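Local structure of lombricine kinase (Urechis caupo, 3JPZ) at residues A[106-111]-A[280-285]; A[224-229]-A[237-242]; A[287-292]-A[358-363]; A[302-307]-A[345-350]. The protein catalyses the reversible transfer of a phosphoryl group between ATP and the guanidino compound lombricine, as a member of the ATP:guanido phosphotransferase (phosphagen kinase) family. One frame throughout, in Å; residues are numbered along the deposited sequence.

Interaction 1 (A[106-111]-A[280-285]); sequences GQFDEK and ASVHVQ
F108 and V282 meet where the irregular loop 106-111 passes over strand 280-285; the touching parts, 108-111 and 282-285, run 31° apart. The backbones stay well separated, with CA of F108 9.5 Å from CA of V282 and CA of K111 8.0 Å from CA of Q285, and no hydrogen bond joins them. Side chains span the gap. The F108 ring, its CG set anti to the carbonyl carbon (chi1 -59°), reaches down to the strand, where CE1 lies 3.4 Å from CG1 of V282; the two side chains cross at about a right angle. The strand belongs to the large antiparallel sheet of the phosphagen kinase catalytic domain, and V113 and V344 also touch both residues, so the ring is packed between the sheet and helix 333-355. V282 directly follows S281, a residue of the ADP site, which is empty in this chain. The loop holds its own shape: D109 OD1 accepts from the backbone N of K111 at 2.9 Å, an Asx turn, and also pairs with K111 NZ at 3.0 Å in a salt bridge.

Interaction 2 (A[224-229]-A[237-242]); sequences VISMQK and FERFGR
S226 lays its CB against the start of the F240 side chain, 3.8 Å from F240 CB, where the two backbones are nearest, S226 CA 5.3 Å from F240 CA. The axes of strand 224-229 and helix 237-242 approach to 7.6 Å and run nearly antiparallel, at 156°, as expected for a strand and the helix that follows it after a short connection and folds back over the sheet. F240 is turned with its ring edge to the strand: S226 CB and the backbone O of V224, 4.1 Å from F240 CE1, both lie near the plane of the ring. The F240 ring also touches T120 of the neighbouring strand 113-122, which carries several nucleotide-binding residues.

The hydroxyl of S226, anti to its own backbone N (chi1 176°), rests beside the aliphatic part of R239, with OG 3.8 Å from R239 CG, and is hydrogen-bonded to V236 O one helical turn before F240. Further along the strand Q228 extends across R239 at about a right angle. In the conformer described, one of two modelled for R239, NH1 donates to Q228 OE1 at 3.0 Å, a somewhat bent bond. The oxygen sits at the edge of the guanidinium, near its plane, while the donor is tilted 25° from the carbonyl plane of the amide.

R239 NH2 forms a salt bridge with D155, which also pairs with R242; R242 in turn grips E238 side-on. In this conformer the guanidinium of R239 is gripped by Q228 and D155, and its charge is probably balanced mainly by D155, with the neutral Q228 amide tying the charged cluster to the strand.

Interaction 3 (A[287-292]-A[358-363]); sequences HQLSKH and KSIDDL
L289 is the first residue of segment 287-292 to meet segment 358-363: its CD1 lies 3.8 Å from CD1 of I360. It stands at the start of a 3-10 turn, 289-291, whose approach is held by E351 of helix 333-355, which accepts from the backbone N atoms of both Q288 and L289. L289 also packs on L347 and L354 of that helix and on F295 and I298 of helix 295-301.

H292 closes the turn, its N donating to L289 O. With CG anti to the backbone N (chi1 -165°), its imidazole reaches out to I360 from the opposite direction. The I360 methyl CD1 sits over one face of the ring, 3.5 Å from the centroid and 13° off the normal, a CH-pi contact. At the ring's edge, in plane, a water lies 3.2 Å from H292 NE2; it accepts from I360 N at 3.1 Å and donates to D361 OD1 at 2.9 Å. The other nitrogen, ND1, is hydrogen-bonded to the backbone N of K294, so the imidazole is held at both nitrogens.

S359 OG accepts from D361 N in an ST turn. Apolar and CH-pi packing, with a water bridging the polar atoms beside it, joins the C-terminal tail to the loop between strand 279-285 and helix 295-301 of the phosphagen kinase catalytic domain.

Interaction 4 (A[302-307]-A[345-350]); sequences LQLQKR and KKLIDM
Apolar packing of L302 and L304 against L347 joins the residue just after helix 295-301 and the start of edge strand 304-307 to helix 333-355, which packs against the antiparallel sheet of the phosphagen kinase catalytic domain. No hydrogen bond crosses the contact. Between the two leucines the chain turns sharply: Q303 leaves the helix with a positive phi (63°) in a Schellman motif, and this reversal lets L302 and L304 both point to the same helix.

L302 and L347 lie alongside each other, pointing opposite ways, L302 CD1 lying 3.9 Å from L347 CD2. L304, by contrast, meets L347 tip to tip, CD1 to CD1 at 4.0 Å, so L347 CD2 serves L302 and its CD1 serves L304. I298 and L289 also pack on L347, while V299, I323 and L340 touch L304. Along the strand, R307 belongs to the ADP-binding site, empty here, and forms a salt bridge with E312.

At the solvent-exposed border, K346 covers L302 with its aliphatic chain, CG being anti to the carbonyl carbon (chi1 -60°) and the rest extended. The closest approach of the two segments is K346 CD to L302 CD2, at 3.7 Å.

Overall arrangement
Helix 333-355 enters or borders all four contacts: F108 and V282 of interaction 1 touch its V344, L289 and I360 of interaction 3 its L354, interaction 4 contains part of it, and interaction 2 reaches its N-terminal end through F237. Interactions 3 and 4 meet directly, L289 packing on M350, and interaction 1 adjoins interaction 4 through F108 and K345. Interactions 1, 2 and 4 all reach the same large sheet. Interaction 2, on helix 233-252, comes within about 5 Å of interaction 1 and about 17 Å of interaction 3 (nearest atoms). Interactions 2, 3 and 4 are buried; interaction 1 is partly so. Interaction 2 alone has a direct hydrogen bond between its segments; interaction 3 uses a water, and interactions 1 and 4 rely on apolar contact.

Interaction 1 (A[106-111]-A[280-285])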
loop_
_atom_site.group_PDB
_atom_site.type_symbol
_atom_site.label_atom_id
_atom_site.label_comp_id
_atom_site.label_asym_id
_atom_site.label_seq_id
_atom_site.Cartn_x
_atom_site.Cartn_y
_atom_site.Cartn_z
ATOM N N GLY A 106 17.708 39.570 3.812
ATOM C CA GLY A 106 17.737 38.180 3.382
ATOM C C GLY A 106 19.108 37.603 3.068
ATOM O O GLY A 106 19.214 36.686 2.258
ATOM N N GLN A 107 20.161 38.143 3.675
ATOM C CA GLN A 107 21.501 37.584 3.526
ATOM C C GLN A 107 22.102 37.353 4.897
ATOM O O GLN A 107 22.456 38.303 5.594
ATOM C CB GLN A 107 22.414 38.512 2.729
ATOM C CG GLN A 107 23.896 38.130 2.820
ATOM C CD GLN A 107 24.217 36.783 2.169
ATOM O OE1 GLN A 107 24.153 36.640 0.948
ATOM N NE2 GLN A 107 24.592 35.802 2.984
ATOM N N PHE A 108 22.216 36.088 5.279
ATOM C CA PHE A 108 22.721 35.755 6.593
ATOM C C PHE A 108 24.229 35.731 6.598
ATOM O O PHE A 108 24.872 35.567 5.564
ATOM C CB PHE A 108 22.218 34.393 7.039
ATOM C CG PHE A 108 20.739 34.286 7.105
ATOM C CD1 PHE A 108 20.070 33.373 6.309
ATOM C CD2 PHE A 108 20.010 35.084 7.966
ATOM C CE1 PHE A 108 18.707 33.260 6.381
ATOM C CE2 PHE A 108 18.643 34.973 8.034
ATOM C CZ PHE A 108 17.993 34.065 7.244
ATOM N N ASP A 109 24.767 35.895 7.797
ATOM C CA ASP A 109 26.164 35.705 8.077
ATOM C C ASP A 109 26.462 34.239 7.824
ATOM O O ASP A 109 25.899 33.350 8.468
ATOM C CB ASP A 109 26.437 36.097 9.541
ATOM C CG ASP A 109 27.903 36.038 9.901
ATOM O OD1 ASP A 109 28.635 35.309 9.214
ATOM O OD2 ASP A 109 28.316 36.699 10.889
ATOM N N GLU A 110 27.342 33.979 6.868
ATOM C CA GLU A 110 27.562 32.616 6.431
ATOM C C GLU A 110 28.515 31.856 7.342
ATOM O O GLU A 110 28.764 30.691 7.121
ATOM C CB GLU A 110 28.025 32.594 4.976
ATOM C CG GLU A 110 26.953 33.126 4.059
ATOM C CD GLU A 110 27.370 33.223 2.613
ATOM O OE1 GLU A 110 28.583 33.139 2.322
ATOM O OE2 GLU A 110 26.470 33.401 1.767
ATOM N N LYS A 111 29.017 32.507 8.383
ATOM C CA LYS A 111 29.704 31.789 9.454
ATOM C C LYS A 111 28.692 30.937 10.216
ATOM O O LYS A 111 29.041 29.947 10.860
ATOM C CB LYS A 111 30.392 32.763 10.407
ATOM C CG LYS A 111 31.610 33.453 9.803
ATOM C CD LYS A 111 32.344 34.314 10.824
ATOM C CE LYS A 111 31.561 35.552 11.194
ATOM N NZ LYS A 111 31.307 36.400 10.014
ATOM N N ALA A 280 10.571 27.231 3.769
ATOM C CA ALA A 280 11.798 28.005 3.717
ATOM C C ALA A 280 12.658 27.559 4.884
ATOM O O ALA A 280 12.213 27.538 6.038
ATOM C CB ALA A 280 11.488 29.494 3.812
ATOM N N SER A 281 13.894 27.192 4.582
ATOM C CA SER A 281 14.787 26.658 5.595
ATOM C C SER A 281 16.190 27.198 5.409
ATOM O O SER A 281 16.560 27.647 4.320
ATOM C CB SER A 281 14.812 25.130 5.519
ATOM O OG SER A 281 15.227 24.701 4.235
ATOM N N VAL A 282 16.961 27.173 6.488
ATOM C CA VAL A 282 18.392 27.349 6.413
ATOM C C VAL A 282 18.999 26.207 7.199
ATOM O O VAL A 282 18.338 25.597 8.042
ATOM C CB VAL A 282 18.893 28.640 7.077
ATOM C CG1 VAL A 282 18.213 29.853 6.515
ATOM C CG2 VAL A 282 18.725 28.547 8.599
ATOM N N HIS A 283 20.258 25.914 6.929
ATOM C CA HIS A 283 21.051 25.141 7.861
ATOM C C HIS A 283 21.839 26.166 8.631
ATOM O O HIS A 283 22.530 26.974 8.035
ATOM C CB HIS A 283 21.978 24.193 7.110
ATOM C CG HIS A 283 21.305 22.939 6.660
ATOM N ND1 HIS A 283 22.004 21.842 6.209
ATOM C CD2 HIS A 283 19.998 22.598 6.618
ATOM C CE1 HIS A 283 21.154 20.881 5.896
ATOM N NE2 HIS A 283 19.931 21.313 6.138
ATOM N N VAL A 284 21.722 26.167 9.952
ATOM C CA VAL A 284 22.408 27.181 10.741
ATOM C C VAL A 284 23.093 26.583 11.961
ATOM O O VAL A 284 22.507 25.796 12.708
ATOM C CB VAL A 284 21.448 28.325 11.157
ATOM C CG1 VAL A 284 20.229 27.778 11.868
ATOM C CG2 VAL A 284 22.185 29.351 12.017
ATOM N N GLN A 285 24.351 26.967 12.145
ATOM C CA GLN A 285 25.159 26.462 13.240
ATOM C C GLN A 285 24.904 27.248 14.524
ATOM O O GLN A 285 25.011 28.474 14.546
ATOM C CB GLN A 285 26.632 26.541 12.856
ATOM C CG GLN A 285 27.559 25.738 13.750
ATOM C CD GLN A 285 28.943 25.614 13.163
ATOM O OE1 GLN A 285 29.538 24.537 13.171
ATOM N NE2 GLN A 285 29.458 26.715 12.634
#

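Interaction 2 (A[224-229]-A[237-242])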
loop_
_atom_site.group_PDB
_atom_site.type_symbol
_atom_site.label_atom_id
_atom_site.label_comp_id
_atom_site.label_asym_id
_atom_site.label_seq_id
_atom_site.Cartn_x
_atom_site.Cartn_y
_atom_site.Cartn_z
ATOM N N VAL A 224 8.897 22.010 -6.159
ATOM C CA VAL A 224 9.920 22.946 -6.602
ATOM C C VAL A 224 10.817 23.332 -5.440
ATOM O O VAL A 224 10.341 23.781 -4.404
ATOM C CB VAL A 224 9.281 24.202 -7.192
ATOM C CG1 VAL A 224 10.325 25.260 -7.458
ATOM C CG2 VAL A 224 8.511 23.852 -8.467
ATOM N N ILE A 225 12.119 23.137 -5.601
ATOM C CA ILE A 225 13.053 23.542 -4.565
ATOM C C ILE A 225 14.115 24.458 -5.135
ATOM O O ILE A 225 14.799 24.100 -6.080
ATOM C CB ILE A 225 13.726 22.328 -3.911
ATOM C CG1 ILE A 225 12.657 21.377 -3.346
ATOM C CG2 ILE A 225 14.651 22.789 -2.795
ATOM C CD1 ILE A 225 12.930 19.937 -3.620
ATOM N N SER A 226 14.231 25.651 -4.562
ATOM C CA SER A 226 15.359 26.518 -4.825
ATOM C C SER A 226 16.328 26.460 -3.649
ATOM O O SER A 226 15.901 26.428 -2.495
ATOM C CB SER A 226 14.888 27.953 -5.044
ATOM O OG SER A 226 15.992 28.812 -5.211
ATOM N N MET A 227 17.628 26.447 -3.946
ATOM C CA MET A 227 18.646 26.248 -2.922
ATOM C C MET A 227 20.017 26.803 -3.322
ATOM O O MET A 227 20.350 26.896 -4.515
ATOM C CB MET A 227 18.783 24.756 -2.636
ATOM C CG MET A 227 19.275 23.961 -3.837
ATOM S SD MET A 227 19.323 22.186 -3.552
ATOM C CE MET A 227 17.571 21.810 -3.489
ATOM N N GLN A 228 20.798 27.166 -2.304
ATOM C CA GLN A 228 22.183 27.595 -2.450
ATOM C C GLN A 228 22.910 27.331 -1.144
ATOM O O GLN A 228 22.316 27.382 -0.076
ATOM C CB GLN A 228 22.292 29.101 -2.707
ATOM C CG GLN A 228 21.771 29.589 -4.031
ATOM C CD GLN A 228 22.047 31.067 -4.252
ATOM O OE1 GLN A 228 21.858 31.579 -5.357
ATOM N NE2 GLN A 228 22.506 31.762 -3.202
ATOM N N LYS A 229 24.207 27.082 -1.223
ATOM C CA LYS A 229 25.033 27.110 -0.027
ATOM C C LYS A 229 25.145 28.572 0.357
ATOM O O LYS A 229 24.956 29.440 -0.490
ATOM C CB LYS A 229 26.422 26.549 -0.311
ATOM C CG LYS A 229 26.447 25.289 -1.163
ATOM C CD LYS A 229 27.683 25.267 -2.052
ATOM C CE LYS A 229 28.958 25.572 -1.271
ATOM N NZ LYS A 229 30.027 26.113 -2.154
ATOM N N PHE A 237 15.027 32.925 -2.839
ATOM C CA PHE A 237 13.623 33.230 -3.033
ATOM C C PHE A 237 13.432 33.846 -4.420
ATOM O O PHE A 237 12.424 33.606 -5.078
ATOM C CB PHE A 237 13.149 34.201 -1.948
ATOM C CG PHE A 237 11.664 34.466 -1.963
ATOM C CD1 PHE A 237 10.757 33.424 -1.983
ATOM C CD2 PHE A 237 11.183 35.766 -1.926
ATOM C CE1 PHE A 237 9.396 33.671 -1.981
ATOM C CE2 PHE A 237 9.825 36.022 -1.924
ATOM C CZ PHE A 237 8.931 34.973 -1.951
ATOM N N GLU A 238 14.407 34.641 -4.853
ATOM C CA GLU A 238 14.308 35.345 -6.131
ATOM C C GLU A 238 14.228 34.349 -7.269
ATOM O O GLU A 238 13.441 34.512 -8.200
ATOM C CB GLU A 238 15.519 36.258 -6.347
ATOM C CG GLU A 238 15.396 37.174 -7.575
ATOM C CD GLU A 238 15.635 36.465 -8.911
ATOM O OE1 GLU A 238 16.394 35.464 -8.957
ATOM O OE2 GLU A 238 15.069 36.932 -9.927
ATOM N N ARG A 239 15.075 33.333 -7.197
ATOM C CA ARG A 239 15.103 32.271 -8.190
ATOM C C ARG A 239 13.839 31.438 -8.054
ATOM O O ARG A 239 13.230 31.044 -9.033
ATOM C CB ARG A 239 16.349 31.403 -7.987
ATOM C CG ARG A 239 16.355 30.092 -8.760
ATOM C CD ARG A 239 17.732 29.435 -8.714
ATOM N NE ARG A 239 18.740 30.247 -9.390
ATOM C CZ ARG A 239 19.695 30.937 -8.774
ATOM N NH1 ARG A 239 19.794 30.912 -7.449
ATOM N NH2 ARG A 239 20.559 31.646 -9.488
ATOM N N PHE A 240 13.457 31.184 -6.813
ATOM C CA PHE A 240 12.258 30.436 -6.495
ATOM C C PHE A 240 11.035 30.985 -7.238
ATOM O O PHE A 240 10.368 30.268 -7.979
ATOM C CB PHE A 240 12.058 30.521 -4.981
ATOM C CG PHE A 240 10.865 29.790 -4.469
ATOM C CD1 PHE A 240 10.910 28.420 -4.250
ATOM C CD2 PHE A 240 9.708 30.482 -4.146
ATOM C CE1 PHE A 240 9.806 27.747 -3.744
ATOM C CE2 PHE A 240 8.613 29.819 -3.643
ATOM C CZ PHE A 240 8.661 28.442 -3.443
ATOM N N GLY A 241 10.748 32.265 -7.035
ATOM C CA GLY A 241 9.590 32.894 -7.643
ATOM C C GLY A 241 9.760 33.085 -9.138
ATOM O O GLY A 241 8.809 32.969 -9.900
ATOM N N ARG A 242 10.980 33.392 -9.556
ATOM C CA ARG A 242 11.275 33.545 -10.971
ATOM C C ARG A 242 11.010 32.227 -11.694
ATOM O O ARG A 242 10.399 32.200 -12.761
ATOM C CB ARG A 242 12.729 33.976 -11.161
ATOM C CG ARG A 242 13.166 34.052 -12.614
ATOM C CD ARG A 242 14.357 34.986 -12.779
ATOM N NE ARG A 242 15.457 34.638 -11.882
ATOM C CZ ARG A 242 16.302 33.637 -12.092
ATOM N NH1 ARG A 242 16.168 32.873 -13.166
ATOM N NH2 ARG A 242 17.277 33.395 -11.226
#

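Interaction 3 (A[287-292]-A[358-363])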
loop_
_atom_site.group_PDB
_atom_site.type_symbol
_atom_site.label_atom_id
_atom_site.label_comp_id
_atom_site.label_asym_id
_atom_site.label_seq_id
_atom_site.Cartn_x
_atom_site.Cartn_y
_atom_site.Cartn_z
ATOM N N HIS A 287 26.223 26.506 18.102
ATOM C CA HIS A 287 26.972 25.781 19.118
ATOM C C HIS A 287 26.414 26.043 20.510
ATOM O O HIS A 287 26.056 25.121 21.230
ATOM C CB HIS A 287 28.453 26.163 19.063
ATOM C CG HIS A 287 29.142 25.728 17.806
ATOM N ND1 HIS A 287 29.223 24.407 17.420
ATOM C CD2 HIS A 287 29.796 26.437 16.855
ATOM C CE1 HIS A 287 29.887 24.323 16.281
ATOM N NE2 HIS A 287 30.250 25.540 15.920
ATOM N N GLN A 288 26.315 27.310 20.871
ATOM C CA GLN A 288 25.996 27.700 22.236
ATOM C C GLN A 288 24.507 27.648 22.503
ATOM O O GLN A 288 24.070 27.213 23.564
ATOM C CB GLN A 288 26.518 29.112 22.503
ATOM C CG GLN A 288 28.022 29.208 22.438
ATOM C CD GLN A 288 28.681 28.096 23.218
ATOM O OE1 GLN A 288 28.471 27.962 24.423
ATOM N NE2 GLN A 288 29.470 27.272 22.531
ATOM N N LEU A 289 23.725 28.079 21.525
ATOM C CA LEU A 289 22.301 28.314 21.746
ATOM C C LEU A 289 21.555 26.995 21.912
ATOM O O LEU A 289 20.567 26.913 22.640
ATOM C CB LEU A 289 21.712 29.124 20.592
ATOM C CG LEU A 289 20.273 29.585 20.805
ATOM C CD1 LEU A 289 20.175 30.431 22.070
ATOM C CD2 LEU A 289 19.766 30.350 19.599
ATOM N N SER A 290 22.046 25.965 21.237
ATOM C CA SER A 290 21.439 24.646 21.304
ATOM C C SER A 290 21.682 23.988 22.660
ATOM O O SER A 290 21.021 23.012 23.010
ATOM C CB SER A 290 22.005 23.755 20.210
ATOM O OG SER A 290 23.415 23.687 20.296
ATOM N N LYS A 291 22.644 24.512 23.409
ATOM C CA LYS A 291 22.885 24.038 24.765
ATOM C C LYS A 291 22.105 24.885 25.762
ATOM O O LYS A 291 22.071 24.582 26.956
ATOM C CB LYS A 291 24.374 24.095 25.103
ATOM C CG LYS A 291 25.283 23.492 24.051
ATOM C CD LYS A 291 26.751 23.570 24.476
ATOM C CE LYS A 291 27.705 23.481 23.285
ATOM N NZ LYS A 291 27.315 22.442 22.285
ATOM N N HIS A 292 21.481 25.951 25.268
ATOM C CA HIS A 292 20.724 26.847 26.133
ATOM C C HIS A 292 19.404 26.198 26.548
ATOM O O HIS A 292 18.690 25.643 25.710
ATOM C CB HIS A 292 20.455 28.181 25.436
ATOM C CG HIS A 292 19.998 29.264 26.367
ATOM N ND1 HIS A 292 18.681 29.414 26.743
ATOM C CD2 HIS A 292 20.685 30.242 27.006
ATOM C CE1 HIS A 292 18.573 30.442 27.569
ATOM N NE2 HIS A 292 19.776 30.961 27.746
ATOM N N LYS A 358 27.584 36.315 27.253
ATOM C CA LYS A 358 26.534 37.208 27.740
ATOM C C LYS A 358 25.212 36.470 27.960
ATOM O O LYS A 358 25.022 35.359 27.474
ATOM C CB LYS A 358 26.311 38.359 26.754
ATOM C CG LYS A 358 27.467 39.347 26.653
ATOM C CD LYS A 358 27.160 40.451 25.645
ATOM C CE LYS A 358 28.290 41.466 25.547
ATOM N NZ LYS A 358 28.033 42.490 24.492
ATOM N N SER A 359 24.309 37.091 28.710
ATOM C CA SER A 359 22.975 36.540 28.921
ATOM C C SER A 359 22.101 36.893 27.725
ATOM O O SER A 359 22.160 38.012 27.225
ATOM C CB SER A 359 22.364 37.107 30.205
ATOM O OG SER A 359 21.063 36.588 30.430
ATOM N N ILE A 360 21.307 35.935 27.255
ATOM C CA ILE A 360 20.372 36.197 26.164
ATOM C C ILE A 360 18.966 36.419 26.701
ATOM O O ILE A 360 17.997 36.379 25.951
ATOM C CB ILE A 360 20.304 35.030 25.159
ATOM C CG1 ILE A 360 19.806 33.761 25.850
ATOM C CG2 ILE A 360 21.651 34.799 24.516
ATOM C CD1 ILE A 360 19.211 32.746 24.885
ATOM N N ASP A 361 18.857 36.634 28.006
ATOM C CA ASP A 361 17.559 36.825 28.633
ATOM C C ASP A 361 16.775 37.971 27.993
ATOM O O ASP A 361 15.552 37.923 27.923
ATOM C CB ASP A 361 17.731 37.063 30.134
ATOM C CG ASP A 361 18.255 35.837 30.857
ATOM O OD1 ASP A 361 18.342 34.764 30.218
ATOM O OD2 ASP A 361 18.575 35.943 32.059
ATOM N N ASP A 362 17.473 38.998 27.522
ATOM C CA ASP A 362 16.797 40.148 26.926
ATOM C C ASP A 362 16.557 39.965 25.426
ATOM O O ASP A 362 15.890 40.783 24.796
ATOM C CB ASP A 362 17.584 41.438 27.188
ATOM C CG ASP A 362 18.875 41.513 26.395
ATOM O OD1 ASP A 362 19.502 40.457 26.154
ATOM O OD2 ASP A 362 19.266 42.638 26.016
ATOM N N LEU A 363 17.101 38.894 24.858
ATOM C CA LEU A 363 16.891 38.586 23.445
ATOM C C LEU A 363 15.817 37.522 23.246
ATOM O O LEU A 363 15.147 37.489 22.208
ATOM C CB LEU A 363 18.197 38.109 22.810
ATOM C CG LEU A 363 19.389 39.047 22.980
ATOM C CD1 LEU A 363 20.607 38.486 22.261
ATOM C CD2 LEU A 363 19.049 40.447 22.473
HETATM O O HOH W 1 20.796 33.575 29.271
#

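Interaction 4 (A[302-307]-A[345-350])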
loop_
_atom_site.group_PDB
_atom_site.type_symbol
_atom_site.label_atom_id
_atom_site.label_comp_id
_atom_site.label_asym_id
_atom_site.label_seq_id
_atom_site.Cartn_x
_atom_site.Cartn_y
_atom_site.Cartn_z
ATOM N N LEU A 302 9.504 31.443 17.877
ATOM C CA LEU A 302 9.814 32.114 16.618
ATOM C C LEU A 302 8.976 31.595 15.454
ATOM O O LEU A 302 9.158 32.025 14.316
ATOM C CB LEU A 302 11.300 31.974 16.296
ATOM C CG LEU A 302 12.238 32.737 17.233
ATOM C CD1 LEU A 302 13.700 32.475 16.888
ATOM C CD2 LEU A 302 11.927 34.217 17.188
ATOM N N GLN A 303 8.047 30.694 15.756
ATOM C CA GLN A 303 7.225 30.046 14.740
ATOM C C GLN A 303 8.075 29.215 13.791
ATOM O O GLN A 303 7.781 29.108 12.597
ATOM C CB GLN A 303 6.437 31.081 13.942
ATOM C CG GLN A 303 5.372 31.781 14.753
ATOM C CD GLN A 303 4.554 32.729 13.912
ATOM O OE1 GLN A 303 4.972 33.851 13.641
ATOM N NE2 GLN A 303 3.378 32.283 13.493
ATOM N N LEU A 304 9.132 28.629 14.328
ATOM C CA LEU A 304 10.035 27.839 13.525
ATOM C C LEU A 304 10.009 26.371 13.920
ATOM O O LEU A 304 9.660 26.016 15.041
ATOM C CB LEU A 304 11.456 28.372 13.672
ATOM C CG LEU A 304 11.668 29.839 13.294
ATOM C CD1 LEU A 304 13.019 30.281 13.798
ATOM C CD2 LEU A 304 11.543 30.030 11.785
ATOM N N GLN A 305 10.391 25.525 12.981
ATOM C CA GLN A 305 10.626 24.120 13.258
ATOM C C GLN A 305 12.096 23.786 13.060
ATOM O O GLN A 305 12.814 24.439 12.294
ATOM C CB GLN A 305 9.781 23.237 12.357
ATOM C CG GLN A 305 8.308 23.313 12.637
ATOM C CD GLN A 305 7.551 22.258 11.881
ATOM O OE1 GLN A 305 7.378 22.353 10.666
ATOM N NE2 GLN A 305 7.102 21.231 12.593
ATOM N N LYS A 306 12.525 22.739 13.749
ATOM C CA LYS A 306 13.925 22.424 13.878
ATOM C C LYS A 306 14.128 20.923 13.762
ATOM O O LYS A 306 13.343 20.130 14.298
ATOM C CB LYS A 306 14.416 22.907 15.243
ATOM C CG LYS A 306 15.712 22.294 15.701
ATOM C CD LYS A 306 16.178 22.912 17.031
ATOM C CE LYS A 306 15.181 22.672 18.135
ATOM N NZ LYS A 306 15.119 21.247 18.540
ATOM N N ARG A 307 15.182 20.545 13.057
ATOM C CA ARG A 307 15.595 19.159 12.955
ATOM C C ARG A 307 17.066 19.146 12.594
ATOM O O ARG A 307 17.676 20.207 12.417
ATOM C CB ARG A 307 14.747 18.399 11.927
ATOM C CG ARG A 307 14.901 18.863 10.494
ATOM C CD ARG A 307 13.865 18.211 9.613
ATOM N NE ARG A 307 14.107 18.428 8.192
ATOM C CZ ARG A 307 13.221 18.166 7.234
ATOM N NH1 ARG A 307 12.031 17.680 7.548
ATOM N NH2 ARG A 307 13.520 18.390 5.961
ATOM N N LYS A 345 17.897 35.331 12.131
ATOM C CA LYS A 345 18.716 36.447 12.567
ATOM C C LYS A 345 18.731 36.525 14.099
ATOM O O LYS A 345 19.765 36.779 14.699
ATOM C CB LYS A 345 18.187 37.744 11.955
ATOM C CG LYS A 345 18.893 39.011 12.412
ATOM C CD LYS A 345 20.385 38.950 12.162
ATOM C CE LYS A 345 21.044 40.309 12.323
ATOM N NZ LYS A 345 20.768 40.904 13.654
ATOM N N LYS A 346 17.584 36.297 14.728
ATOM C CA LYS A 346 17.506 36.320 16.190
ATOM C C LYS A 346 18.309 35.178 16.801
ATOM O O LYS A 346 19.010 35.366 17.798
ATOM C CB LYS A 346 16.046 36.247 16.671
ATOM C CG LYS A 346 15.182 37.405 16.172
ATOM C CD LYS A 346 13.768 37.379 16.746
ATOM C CE LYS A 346 12.808 38.206 15.883
ATOM N NZ LYS A 346 11.369 37.993 16.223
ATOM N N LEU A 347 18.184 33.991 16.216
ATOM C CA LEU A 347 18.942 32.838 16.659
ATOM C C LEU A 347 20.424 33.176 16.661
ATOM O O LEU A 347 21.135 32.901 17.627
ATOM C CB LEU A 347 18.666 31.641 15.752
ATOM C CG LEU A 347 17.243 31.090 15.846
ATOM C CD1 LEU A 347 16.912 30.165 14.679
ATOM C CD2 LEU A 347 17.028 30.388 17.172
ATOM N N ILE A 348 20.879 33.792 15.576
ATOM C CA ILE A 348 22.273 34.205 15.449
ATOM C C ILE A 348 22.651 35.274 16.476
ATOM O O ILE A 348 23.720 35.204 17.063
ATOM C CB ILE A 348 22.566 34.733 14.029
ATOM C CG1 ILE A 348 22.503 33.589 13.014
ATOM C CG2 ILE A 348 23.934 35.395 13.976
ATOM C CD1 ILE A 348 22.372 34.056 11.579
ATOM N N ASP A 349 21.774 36.256 16.689
ATOM C CA ASP A 349 22.001 37.283 17.705
ATOM C C ASP A 349 22.252 36.629 19.067
ATOM O O ASP A 349 23.128 37.038 19.822
ATOM C CB ASP A 349 20.799 38.230 17.818
ATOM C CG ASP A 349 20.634 39.126 16.608
ATOM O OD1 ASP A 349 21.557 39.187 15.773
ATOM O OD2 ASP A 349 19.575 39.778 16.499
ATOM N N MET A 350 21.482 35.598 19.373
ATOM C CA MET A 350 21.612 34.928 20.663
ATOM C C MET A 350 22.883 34.105 20.683
ATOM O O MET A 350 23.568 34.026 21.702
ATOM C CB MET A 350 20.418 34.020 20.920
ATOM C CG MET A 350 19.099 34.740 21.020
ATOM S SD MET A 350 17.745 33.555 21.088
ATOM C CE MET A 350 16.374 34.630 21.459
#